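PDB 4QOO: catalase, which catalyses the breakdown of hydrogen peroxide to water and oxygen at a haem, and is captured here with bound resorcinol. Local coordinates for residues Thr107-Arg112 and Thr179-Asp184. Numbering follows the deposited sequence.
Sequences TLRDPR and TWLFSD. With RCO (resorcinol), chain G.
R109 NH1 donates to L181 O at 3.0 Å, with an N-H...O angle of 149° and the nitrogen in the carbonyl plane; a weaker, bent bond runs from NH1 to S183 O. One nitrogen thus bridges two carbonyls where helix 175-181 gives way to loop. CD of R109 sits over one face of the F182 ring, 4.0 Å from its centroid and 23° off the normal, a CH-pi contact near the rim; the extended first two torsions (chi1 179°) bring it there, and the bend at chi3 turns the guanidinium back to the carbonyls. Replacing R109 by an alanine is likely to leave the L181 and S183 carbonyls without this donor and remove the CH-pi contact. Beyond NH2, a water links the guanidinium to D184 OD1. Alongside, L181 CD1 packs 3.9 Å from P111 CD. D110 and P111 with L181 and F182 line the resorcinol site: resorcinol O1 donates to D110 OD1 at 2.6 Å, while V98 N and I99 N hold D110 OD2. Behind, R112 NH1 and NH2 both grip L108 O. The contact joins the loop between strands 88-96 and 113-120 to the end of helix 175-181; the side chain of P111 lies about 8 Å from the haem, and helix 434-448 packs against F182 and R109.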
loop_
_atom_site.group_PDB
_atom_site.type_symbol
_atom_site.label_atom_id
_atom_site.label_comp_id
_atom_site.label_asym_id
_atom_site.label_seq_id
_atom_site.Cartn_x
_atom_site.Cartn_y
_atom_site.Cartn_z
ATOM N N THR A 107 13.217 -29.101 4.971
ATOM C CA THR A 107 14.367 -30.009 5.287
ATOM C C THR A 107 15.669 -29.223 5.492
ATOM O O THR A 107 16.749 -29.816 5.682
ATOM C CB THR A 107 14.601 -30.945 4.078
ATOM O OG1 THR A 107 14.527 -30.184 2.898
ATOM C CG2 THR A 107 13.570 -32.058 3.995
ATOM N N LEU A 108 15.612 -27.879 5.472
ATOM C CA LEU A 108 16.814 -27.065 5.730
ATOM C C LEU A 108 17.105 -26.929 7.234
ATOM O O LEU A 108 16.162 -26.914 8.050
ATOM C CB LEU A 108 16.644 -25.681 5.137
ATOM C CG LEU A 108 16.192 -25.626 3.644
ATOM C CD1 LEU A 108 16.206 -24.167 3.221
ATOM C CD2 LEU A 108 17.119 -26.453 2.761
ATOM N N ARG A 109 18.382 -26.744 7.613
ATOM C CA ARG A 109 18.760 -26.374 8.981
ATOM C C ARG A 109 18.273 -24.963 9.339
ATOM O O ARG A 109 18.286 -24.042 8.517
ATOM C CB ARG A 109 20.303 -26.465 9.146
ATOM C CG ARG A 109 20.844 -26.089 10.524
ATOM C CD ARG A 109 22.324 -26.449 10.754
ATOM N NE ARG A 109 22.721 -27.763 10.221
ATOM C CZ ARG A 109 22.471 -28.944 10.785
ATOM N NH1 ARG A 109 21.903 -29.058 11.987
ATOM N NH2 ARG A 109 22.829 -30.028 10.157
ATOM N N ASP A 110 17.736 -24.830 10.528
ATOM C CA ASP A 110 17.126 -23.555 10.989
ATOM C C ASP A 110 16.490 -23.849 12.338
ATOM O O ASP A 110 15.934 -24.948 12.537
ATOM C CB ASP A 110 15.979 -23.074 10.035
ATOM C CG ASP A 110 16.294 -21.780 9.223
ATOM O OD1 ASP A 110 17.382 -21.110 9.380
ATOM O OD2 ASP A 110 15.387 -21.421 8.329
ATOM N N PRO A 111 16.380 -22.830 13.183
ATOM C CA PRO A 111 15.349 -22.940 14.217
ATOM C C PRO A 111 13.971 -23.104 13.613
ATOM O O PRO A 111 13.773 -22.728 12.458
ATOM C CB PRO A 111 15.426 -21.596 14.933
ATOM C CG PRO A 111 16.714 -21.019 14.515
ATOM C CD PRO A 111 16.966 -21.484 13.156
ATOM N N ARG A 112 13.043 -23.668 14.370
ATOM C CA ARG A 112 11.667 -23.718 13.932
ATOM C C ARG A 112 10.808 -22.816 14.844
ATOM O O ARG A 112 10.932 -22.858 16.056
ATOM C CB ARG A 112 11.171 -25.170 14.021
ATOM C CG ARG A 112 11.152 -25.911 12.698
ATOM C CD ARG A 112 12.508 -25.923 12.028
ATOM N NE ARG A 112 12.522 -26.731 10.814
ATOM C CZ ARG A 112 13.619 -26.945 10.083
ATOM N NH1 ARG A 112 14.777 -26.366 10.416
ATOM N NH2 ARG A 112 13.569 -27.689 8.998
ATOM N N THR A 179 25.792 -24.254 19.172
ATOM C CA THR A 179 26.051 -25.577 19.740
ATOM C C THR A 179 24.770 -26.462 19.750
ATOM O O THR A 179 24.854 -27.688 19.601
ATOM C CB THR A 179 26.751 -25.420 21.117
ATOM O OG1 THR A 179 27.914 -24.613 20.918
ATOM C CG2 THR A 179 27.145 -26.718 21.725
ATOM N N TRP A 180 23.598 -25.839 19.861
ATOM C CA TRP A 180 22.329 -26.546 19.694
ATOM C C TRP A 180 21.933 -26.697 18.231
ATOM O O TRP A 180 21.518 -27.770 17.790
ATOM C CB TRP A 180 21.172 -25.792 20.404
ATOM C CG TRP A 180 21.111 -25.769 21.826
ATOM C CD1 TRP A 180 21.917 -25.087 22.670
ATOM C CD2 TRP A 180 20.099 -26.412 22.653
ATOM N NE1 TRP A 180 21.479 -25.247 23.962
ATOM C CE2 TRP A 180 20.410 -26.107 23.988
ATOM C CE3 TRP A 180 19.010 -27.271 22.380
ATOM C CZ2 TRP A 180 19.658 -26.589 25.068
ATOM C CZ3 TRP A 180 18.233 -27.690 23.435
ATOM C CH2 TRP A 180 18.568 -27.384 24.765
ATOM N N LEU A 181 22.061 -25.617 17.464
ATOM C CA LEU A 181 21.581 -25.606 16.082
ATOM C C LEU A 181 22.368 -26.545 15.166
ATOM O O LEU A 181 21.793 -27.099 14.223
ATOM C CB LEU A 181 21.654 -24.179 15.519
ATOM C CG LEU A 181 21.135 -23.985 14.110
ATOM C CD1 LEU A 181 19.649 -24.219 14.085
ATOM C CD2 LEU A 181 21.485 -22.571 13.682
ATOM N N PHE A 182 23.652 -26.791 15.480
ATOM C CA PHE A 182 24.431 -27.701 14.672
ATOM C C PHE A 182 24.477 -29.125 15.190
ATOM O O PHE A 182 25.119 -29.985 14.564
ATOM C CB PHE A 182 25.808 -27.130 14.376
ATOM C CG PHE A 182 25.781 -26.111 13.270
ATOM C CD1 PHE A 182 25.916 -26.503 11.962
ATOM C CD2 PHE A 182 25.611 -24.773 13.561
ATOM C CE1 PHE A 182 25.864 -25.587 10.939
ATOM C CE2 PHE A 182 25.572 -23.839 12.543
ATOM C CZ PHE A 182 25.728 -24.243 11.236
ATOM N N SER A 183 23.739 -29.407 16.263
ATOM C CA SER A 183 23.278 -30.787 16.566
ATOM C C SER A 183 22.265 -31.172 15.522
ATOM O O SER A 183 21.867 -30.339 14.702
ATOM C CB SER A 183 22.696 -30.901 17.958
ATOM O OG SER A 183 21.353 -30.450 18.025
ATOM N N ASP A 184 21.837 -32.421 15.486
ATOM C CA ASP A 184 20.828 -32.749 14.489
ATOM C C ASP A 184 19.446 -32.076 14.806
ATOM O O ASP A 184 18.560 -32.094 13.991
ATOM C CB ASP A 184 20.677 -34.241 14.292
ATOM C CG ASP A 184 21.879 -34.882 13.545
ATOM O OD1 ASP A 184 22.615 -34.211 12.765
ATOM O OD2 ASP A 184 22.066 -36.114 13.778
HETATM C C1 RCO G . 20.437 -20.973 10.443
HETATM C C2 RCO G . 20.511 -21.757 9.306
HETATM C C3 RCO G . 21.774 -22.291 8.898
HETATM C C4 RCO G . 22.935 -22.002 9.598
HETATM C C5 RCO G . 22.838 -21.218 10.693
HETATM C C6 RCO G . 21.611 -20.716 11.115
HETATM O O1 RCO G . 19.293 -20.464 10.988
HETATM O O3 RCO G . 21.892 -23.055 7.788
HETATM O O HOH W 1 21.282 -32.353 11.020
#